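Local coordinates for MutT/nudix family protein (Shewanella oneidensis, PDB 3GZ5), which probably acts as an ADP-ribose-dependent transcriptional regulator of NAD metabolism, combining a Nudix domain with a DNA-binding winged-helix domain, at residues V42-H47 / L141-L146; V83-E88 / P166-S171. All blocks are in the same frame, centred on the assembly; numbering follows the deposited sequence.

Two kinds of join are illustrated here: contact 1 works inside the Nudix domain, whereas contact 2 ties that domain to segment 166-171, assigned to the winged-helix family. Both reach the same mixed sheet, contact 1 through the end of strand 36-43 and contact 2 through the start of strand 86-95. Their centres lie about 24 Å apart and their nearest atoms about 12 Å, so they do not touch. The centre of contact 2 lies about 7 Å from the centre of the chain, and that of contact 1 about 18 Å. Along the sequence their segments alternate. The sodium ion, bound by I122, V125 and V128, belongs to neither contact, although strand 128-132 pairs with strand 36-43.

Contact 1 of 2, residues V42-H47 / L141-L146; sequences VQRSNH and LAFDHL
R44 and F143 meet where strand 36-43 of the Nudix domain runs out into a loop, opposite a type II' beta turn that leads into helix 145-162. The turn, A142 to H145, is closed by H145 N bonding A142 O at 3.1 Å, and its second residue, F143, presents the ring. The tight side lies along the arginine. Its CD rests on the buried methyl of A142, 3.8 Å from CB, and NH2 reaches F143 CZ at 3.1 Å, a close approach made obliquely to the ring. A bend at chi3 of R44 (72°) turns the guanidinium toward F143, while the planes of guanidinium and ring stay 35° apart. F143 CE2 lies over one guanidinium face; over the other is N46 O, 3.2 Å above the plane near its centre, so the group lies between F143 CE2 and a carbonyl oxygen. With a serine in place of R44, the A142 methyl and CE2 and CZ of F143 would probably lose their cover, and N46 O the cationic group beneath it. The loose side is the exposed loop S45-H47, whose side chains stay away from the turn. Outside the two segments, F49 packs edge-to-face with F143, and D144 forms a salt bridge with R98. R44 CD also lies 4.0 Å from F143 CE2.

Contact 2 of 2, residues V83-E88 / P166-S171; sequences VPPYIE and PGFALS
The first torsions of F168 and Y86 settle where their rings go: in F168, CG stands beside the backbone N and opposite the carbonyl carbon (chi1 -71°), which directs the ring toward P85 and Y86, while in Y86 it is swung opposite the backbone N, which brings CG and CD2 near F168 CD2. The pair joins the first residue of strand 86-95, in the Nudix sheet, to a 3-10 segment, 166-169, assigned to the winged-helix family, and so illustrates how one aromatic residue can join two parts of a chain that belong to different families. F168 supplies about half of the buried surface, more than Y86 or P85. Over one face of its ring sits Y86 CB, 4.0 Å from the centroid and 29° off the normal, a CH-pi contact whose nearest atom is F168 CG, 3.6 Å from Y86 CB. The two rings are near parallel, with planes 22° apart, yet they are slid so far that they barely overlap and their centroids are 5.5 Å apart. Little stacking is therefore at work. The exposed P85 packs obliquely against the same phenylalanine. Around them, F168 also packs on L112 of the neighbouring strand 104-112 and on T229, while P166 and L170 lean on helix 176-187. No hydrogen bond crosses between the two segments; the join is apolar throughout, and at the proline end P85 CB lies 4.0 Å from F168 CD1.

Contact 1 of 2, residues V42-H47 / L141-L146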
ATOM      1  N   VAL B  42      14.235 -17.556  -7.334  1.00 54.91           N
ATOM      2  CA  VAL B  42      15.640 -17.451  -7.711  1.00 55.49           C
ATOM      3  C   VAL B  42      16.418 -18.143  -6.614  1.00 56.48           C
ATOM      4  O   VAL B  42      16.160 -17.929  -5.421  1.00 56.32           O
ATOM      5  CB  VAL B  42      16.099 -15.957  -7.836  1.00 55.67           C
ATOM      6  CG1 VAL B  42      17.605 -15.841  -8.144  1.00 54.63           C
ATOM      7  CG2 VAL B  42      15.287 -15.232  -8.892  1.00 54.16           C
ATOM      8  N   GLN B  43      17.339 -19.015  -7.014  1.00 57.84           N
ATOM      9  CA  GLN B  43      18.131 -19.742  -6.038  1.00 59.59           C
ATOM     10  C   GLN B  43      19.331 -18.897  -5.617  1.00 60.61           C
ATOM     11  O   GLN B  43      20.037 -18.349  -6.471  1.00 59.46           O
ATOM     12  CB  GLN B  43      18.590 -21.090  -6.588  1.00 59.53           C
ATOM     13  CG  GLN B  43      18.703 -22.118  -5.500  1.00 59.91           C
ATOM     14  CD  GLN B  43      19.399 -23.400  -5.929  1.00 61.36           C
ATOM     15  OE1 GLN B  43      19.895 -23.532  -7.063  1.00 59.96           O
ATOM     16  NE2 GLN B  43      19.452 -24.351  -5.009  1.00 61.31           N
ATOM     17  N   ARG B  44      19.538 -18.803  -4.303  1.00 62.41           N
ATOM     18  CA  ARG B  44      20.611 -17.981  -3.739  1.00 64.82           C
ATOM     19  C   ARG B  44      22.003 -18.607  -3.896  1.00 66.10           C
ATOM     20  O   ARG B  44      22.371 -19.549  -3.170  1.00 66.23           O
ATOM     21  CB  ARG B  44      20.344 -17.673  -2.264  1.00 64.96           C
ATOM     22  CG  ARG B  44      19.218 -16.698  -2.007  1.00 65.33           C
ATOM     23  CD  ARG B  44      19.477 -15.951  -0.719  1.00 68.27           C
ATOM     24  NE  ARG B  44      20.567 -14.986  -0.892  1.00 70.28           N
ATOM     25  CZ  ARG B  44      21.289 -14.482   0.101  1.00 71.18           C
ATOM     26  NH1 ARG B  44      22.263 -13.618  -0.154  1.00 71.42           N
ATOM     27  NH2 ARG B  44      21.056 -14.855   1.345  1.00 71.87           N
ATOM     28  N   SER B  45      22.757 -18.075  -4.860  1.00 67.82           N
ATOM     29  CA  SER B  45      24.157 -18.439  -5.083  1.00 69.33           C
ATOM     30  C   SER B  45      25.078 -17.570  -4.222  1.00 70.39           C
ATOM     31  O   SER B  45      26.065 -17.011  -4.734  1.00 70.58           O
ATOM     32  CB  SER B  45      24.508 -18.210  -6.548  1.00 69.63           C
ATOM     33  OG  SER B  45      24.401 -16.829  -6.884  1.00 70.15           O
ATOM     34  N   ASN B  46      24.766 -17.466  -2.924  1.00 70.92           N
ATOM     35  CA  ASN B  46      25.311 -16.400  -2.089  1.00 71.41           C
ATOM     36  C   ASN B  46      24.898 -16.536  -0.632  1.00 71.46           C
ATOM     37  O   ASN B  46      23.706 -16.625  -0.320  1.00 71.81           O
ATOM     38  CB  ASN B  46      24.816 -15.051  -2.623  1.00 71.95           C
ATOM     39  CG  ASN B  46      25.911 -14.019  -2.725  1.00 72.56           C
ATOM     40  OD1 ASN B  46      27.080 -14.347  -2.946  1.00 75.06           O
ATOM     41  ND2 ASN B  46      25.537 -12.754  -2.579  1.00 73.18           N
ATOM     42  N   HIS B  47      25.891 -16.558   0.253  1.00 71.49           N
ATOM     43  CA  HIS B  47      25.706 -16.611   1.713  1.00 71.42           C
ATOM     44  C   HIS B  47      25.122 -15.244   2.138  1.00 70.95           C
ATOM     45  O   HIS B  47      25.433 -14.220   1.500  1.00 70.96           O
ATOM     46  CB  HIS B  47      27.096 -16.823   2.348  1.00 72.12           C
ATOM     47  CG  HIS B  47      27.173 -17.903   3.398  1.00 72.98           C
ATOM     48  ND1 HIS B  47      27.914 -19.057   3.222  1.00 74.61           N
ATOM     49  CD2 HIS B  47      26.675 -17.970   4.657  1.00 73.35           C
ATOM     50  CE1 HIS B  47      27.847 -19.798   4.316  1.00 73.93           C
ATOM     51  NE2 HIS B  47      27.104 -19.158   5.204  1.00 73.75           N
ATOM     52  N   LEU B 141      12.118 -20.893   2.460  1.00 61.01           N
ATOM     53  CA  LEU B 141      12.547 -19.752   1.647  1.00 58.39           C
ATOM     54  C   LEU B 141      13.527 -18.900   2.428  1.00 57.42           C
ATOM     55  O   LEU B 141      13.388 -18.737   3.646  1.00 56.84           O
ATOM     56  CB  LEU B 141      11.346 -18.934   1.155  1.00 57.96           C
ATOM     57  CG  LEU B 141      10.329 -19.711   0.310  1.00 56.30           C
ATOM     58  CD1 LEU B 141       9.278 -18.780  -0.236  1.00 54.53           C
ATOM     59  CD2 LEU B 141      10.987 -20.482  -0.835  1.00 53.65           C
ATOM     60  N   ALA B 142      14.528 -18.379   1.726  1.00 56.19           N
ATOM     61  CA  ALA B 142      15.444 -17.409   2.316  1.00 55.27           C
ATOM     62  C   ALA B 142      14.689 -16.305   3.084  1.00 54.43           C
ATOM     63  O   ALA B 142      13.566 -15.921   2.725  1.00 54.15           O
ATOM     64  CB  ALA B 142      16.346 -16.813   1.249  1.00 55.23           C
ATOM     65  N   PHE B 143      15.306 -15.857   4.171  1.00 53.07           N
ATOM     66  CA  PHE B 143      14.861 -14.729   4.959  1.00 51.70           C
ATOM     67  C   PHE B 143      13.399 -14.843   5.345  1.00 51.31           C
ATOM     68  O   PHE B 143      12.965 -15.873   5.887  1.00 51.78           O
ATOM     69  CB  PHE B 143      15.143 -13.412   4.225  1.00 51.69           C
ATOM     70  CG  PHE B 143      16.577 -13.245   3.775  1.00 51.10           C
ATOM     71  CD1 PHE B 143      17.555 -12.789   4.660  1.00 52.29           C
ATOM     72  CD2 PHE B 143      16.942 -13.500   2.464  1.00 51.26           C
ATOM     73  CE1 PHE B 143      18.886 -12.611   4.244  1.00 51.07           C
ATOM     74  CE2 PHE B 143      18.272 -13.329   2.034  1.00 50.10           C
ATOM     75  CZ  PHE B 143      19.239 -12.875   2.930  1.00 50.24           C
ATOM     76  N   ASP B 144      12.643 -13.777   5.090  1.00 49.76           N
ATOM     77  CA  ASP B 144      11.234 -13.712   5.458  1.00 47.57           C
ATOM     78  C   ASP B 144      10.378 -13.731   4.194  1.00 47.18           C
ATOM     79  O   ASP B 144       9.219 -13.307   4.223  1.00 47.42           O
ATOM     80  CB  ASP B 144      10.945 -12.446   6.307  1.00 47.13           C
ATOM     81  CG  ASP B 144      11.285 -11.127   5.566  1.00 46.22           C
ATOM     82  OD1 ASP B 144      11.930 -11.156   4.494  1.00 41.09           O
ATOM     83  OD2 ASP B 144      10.915 -10.056   6.076  1.00 46.02           O
ATOM     84  N   HIS B 145      10.957 -14.229   3.106  1.00 45.97           N
ATOM     85  CA  HIS B 145      10.336 -14.203   1.793  1.00 46.58           C
ATOM     86  C   HIS B 145       9.014 -14.984   1.662  1.00 47.87           C
ATOM     87  O   HIS B 145       8.140 -14.610   0.859  1.00 47.21           O
ATOM     88  CB  HIS B 145      11.320 -14.659   0.729  1.00 45.67           C
ATOM     89  CG  HIS B 145      12.440 -13.698   0.491  1.00 43.65           C
ATOM     90  ND1 HIS B 145      13.338 -13.858  -0.540  1.00 43.28           N
ATOM     91  CD2 HIS B 145      12.821 -12.579   1.155  1.00 43.01           C
ATOM     92  CE1 HIS B 145      14.227 -12.881  -0.503  1.00 43.73           C
ATOM     93  NE2 HIS B 145      13.924 -12.081   0.507  1.00 43.11           N
ATOM     94  N   LEU B 146       8.860 -16.044   2.454  1.00 48.51           N
ATOM     95  CA  LEU B 146       7.586 -16.731   2.520  1.00 49.75           C
ATOM     96  C   LEU B 146       6.484 -15.790   2.993  1.00 49.87           C
ATOM     97  O   LEU B 146       5.359 -15.831   2.490  1.00 50.03           O
ATOM     98  CB  LEU B 146       7.641 -17.955   3.445  1.00 50.28           C
ATOM     99  CG  LEU B 146       6.288 -18.677   3.604  1.00 51.38           C
ATOM    100  CD1 LEU B 146       5.796 -19.174   2.242  1.00 50.09           C
ATOM    101  CD2 LEU B 146       6.369 -19.832   4.609  1.00 53.54           C
TER

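Contact 2 of 2, residues V83-E88 / P166-S171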
ATOM      1  N   VAL B  83      10.199  -6.827 -19.216  1.00 42.83           N
ATOM      2  CA  VAL B  83       9.583  -5.955 -18.248  1.00 42.33           C
ATOM      3  C   VAL B  83       8.104  -6.413 -18.082  1.00 41.83           C
ATOM      4  O   VAL B  83       7.360  -6.468 -19.055  1.00 42.03           O
ATOM      5  CB  VAL B  83       9.706  -4.468 -18.695  1.00 43.13           C
ATOM      6  CG1 VAL B  83       9.000  -3.533 -17.708  1.00 41.81           C
ATOM      7  CG2 VAL B  83      11.203  -4.080 -18.865  1.00 43.57           C
ATOM      8  N   PRO B  84       7.682  -6.767 -16.859  1.00 41.30           N
ATOM      9  CA  PRO B  84       6.281  -7.229 -16.675  1.00 40.72           C
ATOM     10  C   PRO B  84       5.281  -6.107 -16.969  1.00 39.45           C
ATOM     11  O   PRO B  84       5.615  -4.944 -16.754  1.00 39.39           O
ATOM     12  CB  PRO B  84       6.201  -7.606 -15.194  1.00 40.56           C
ATOM     13  CG  PRO B  84       7.600  -7.581 -14.683  1.00 42.43           C
ATOM     14  CD  PRO B  84       8.424  -6.711 -15.592  1.00 41.30           C
ATOM     15  N   PRO B  85       4.073  -6.440 -17.480  1.00 38.74           N
ATOM     16  CA  PRO B  85       3.142  -5.344 -17.768  1.00 38.12           C
ATOM     17  C   PRO B  85       2.493  -4.738 -16.517  1.00 37.75           C
ATOM     18  O   PRO B  85       1.942  -3.645 -16.594  1.00 38.67           O
ATOM     19  CB  PRO B  85       2.089  -6.006 -18.673  1.00 38.28           C
ATOM     20  CG  PRO B  85       2.069  -7.451 -18.240  1.00 37.77           C
ATOM     21  CD  PRO B  85       3.512  -7.758 -17.844  1.00 38.19           C
ATOM     22  N   TYR B  86       2.570  -5.413 -15.376  1.00 36.71           N
ATOM     23  CA  TYR B  86       1.956  -4.869 -14.159  1.00 36.68           C
ATOM     24  C   TYR B  86       2.895  -5.006 -12.962  1.00 35.96           C
ATOM     25  O   TYR B  86       3.440  -6.069 -12.701  1.00 34.59           O
ATOM     26  CB  TYR B  86       0.587  -5.518 -13.835  1.00 36.58           C
ATOM     27  CG  TYR B  86      -0.029  -4.960 -12.557  1.00 36.51           C
ATOM     28  CD1 TYR B  86       0.281  -5.512 -11.313  1.00 38.73           C
ATOM     29  CD2 TYR B  86      -0.886  -3.856 -12.588  1.00 38.57           C
ATOM     30  CE1 TYR B  86      -0.256  -4.996 -10.118  1.00 39.45           C
ATOM     31  CE2 TYR B  86      -1.430  -3.321 -11.398  1.00 38.24           C
ATOM     32  CZ  TYR B  86      -1.105  -3.900 -10.175  1.00 40.02           C
ATOM     33  OH  TYR B  86      -1.602  -3.381  -8.992  1.00 41.59           O
ATOM     34  N   ILE B  87       3.044  -3.915 -12.235  1.00 37.25           N
ATOM     35  CA  ILE B  87       3.898  -3.870 -11.050  1.00 38.68           C
ATOM     36  C   ILE B  87       3.394  -2.815 -10.086  1.00 38.16           C
ATOM     37  O   ILE B  87       2.993  -1.736 -10.497  1.00 39.19           O
ATOM     38  CB  ILE B  87       5.424  -3.682 -11.429  1.00 39.32           C
ATOM     39  CG1 ILE B  87       6.310  -3.950 -10.216  1.00 41.14           C
ATOM     40  CG2 ILE B  87       5.699  -2.277 -12.036  1.00 40.56           C
ATOM     41  CD1 ILE B  87       7.634  -4.563 -10.576  1.00 42.19           C
ATOM     42  N   GLU B  88       3.387  -3.144  -8.801  1.00 38.47           N
ATOM     43  CA  GLU B  88       2.905  -2.259  -7.765  1.00 38.80           C
ATOM     44  C   GLU B  88       3.647  -2.567  -6.477  1.00 38.82           C
ATOM     45  O   GLU B  88       3.828  -3.742  -6.110  1.00 37.51           O
ATOM     46  CB  GLU B  88       1.393  -2.486  -7.539  1.00 39.79           C
ATOM     47  CG  GLU B  88       0.802  -1.658  -6.389  1.00 44.33           C
ATOM     48  CD  GLU B  88      -0.633  -2.038  -6.047  1.00 51.58           C
ATOM     49  OE1 GLU B  88      -1.454  -1.123  -5.800  1.00 55.00           O
ATOM     50  OE2 GLU B  88      -0.942  -3.252  -6.001  1.00 55.15           O
ATOM     51  N   PRO B 166      -6.087  -9.042 -12.041  1.00 37.79           N
ATOM     52  CA  PRO B 166      -5.677 -10.418 -12.410  1.00 37.32           C
ATOM     53  C   PRO B 166      -5.556 -10.725 -13.906  1.00 37.21           C
ATOM     54  O   PRO B 166      -4.889 -11.666 -14.256  1.00 37.71           O
ATOM     55  CB  PRO B 166      -6.733 -11.303 -11.739  1.00 37.06           C
ATOM     56  CG  PRO B 166      -7.155 -10.474 -10.528  1.00 36.71           C
ATOM     57  CD  PRO B 166      -7.226  -9.061 -11.097  1.00 37.50           C
ATOM     58  N   GLY B 167      -6.156  -9.933 -14.790  1.00 37.43           N
ATOM     59  CA  GLY B 167      -5.963 -10.161 -16.209  1.00 36.44           C
ATOM     60  C   GLY B 167      -4.521 -10.099 -16.678  1.00 36.93           C
ATOM     61  O   GLY B 167      -4.164 -10.739 -17.669  1.00 36.27           O
ATOM     62  N   PHE B 168      -3.681  -9.346 -15.958  1.00 37.57           N
ATOM     63  CA  PHE B 168      -2.254  -9.213 -16.304  1.00 38.26           C
ATOM     64  C   PHE B 168      -1.435 -10.505 -16.191  1.00 39.02           C
ATOM     65  O   PHE B 168      -0.387 -10.613 -16.816  1.00 39.40           O
ATOM     66  CB  PHE B 168      -1.600  -8.052 -15.522  1.00 37.96           C
ATOM     67  CG  PHE B 168      -2.057  -6.703 -15.974  1.00 35.94           C
ATOM     68  CD1 PHE B 168      -1.685  -6.215 -17.220  1.00 37.02           C
ATOM     69  CD2 PHE B 168      -2.866  -5.921 -15.171  1.00 35.09           C
ATOM     70  CE1 PHE B 168      -2.110  -4.965 -17.655  1.00 37.90           C
ATOM     71  CE2 PHE B 168      -3.300  -4.651 -15.594  1.00 35.59           C
ATOM     72  CZ  PHE B 168      -2.929  -4.182 -16.830  1.00 37.47           C
ATOM     73  N   ALA B 169      -1.929 -11.479 -15.420  1.00 39.87           N
ATOM     74  CA  ALA B 169      -1.322 -12.820 -15.333  1.00 40.77           C
ATOM     75  C   ALA B 169      -1.585 -13.719 -16.555  1.00 41.74           C
ATOM     76  O   ALA B 169      -1.022 -14.812 -16.650  1.00 41.79           O
ATOM     77  CB  ALA B 169      -1.775 -13.524 -14.055  1.00 40.57           C
ATOM     78  N   LEU B 170      -2.424 -13.253 -17.489  1.00 43.39           N
ATOM     79  CA  LEU B 170      -2.834 -14.052 -18.668  1.00 44.44           C
ATOM     80  C   LEU B 170      -2.146 -13.619 -19.945  1.00 44.95           C
ATOM     81  O   LEU B 170      -1.749 -12.469 -20.068  1.00 44.92           O
ATOM     82  CB  LEU B 170      -4.344 -13.939 -18.875  1.00 43.83           C
ATOM     83  CG  LEU B 170      -5.161 -14.269 -17.645  1.00 43.42           C
ATOM     84  CD1 LEU B 170      -6.631 -13.838 -17.860  1.00 42.42           C
ATOM     85  CD2 LEU B 170      -5.011 -15.741 -17.378  1.00 40.98           C
ATOM     86  N   SER B 171      -1.998 -14.516 -20.912  1.00 46.33           N
ATOM     87  CA  SER B 171      -1.495 -14.036 -22.194  1.00 48.07           C
ATOM     88  C   SER B 171      -2.606 -13.286 -22.916  1.00 48.65           C
ATOM     89  O   SER B 171      -3.801 -13.538 -22.699  1.00 49.08           O
ATOM     90  CB  SER B 171      -0.832 -15.127 -23.041  1.00 48.17           C
ATOM     91  OG  SER B 171      -1.720 -16.185 -23.310  1.00 50.75           O
TER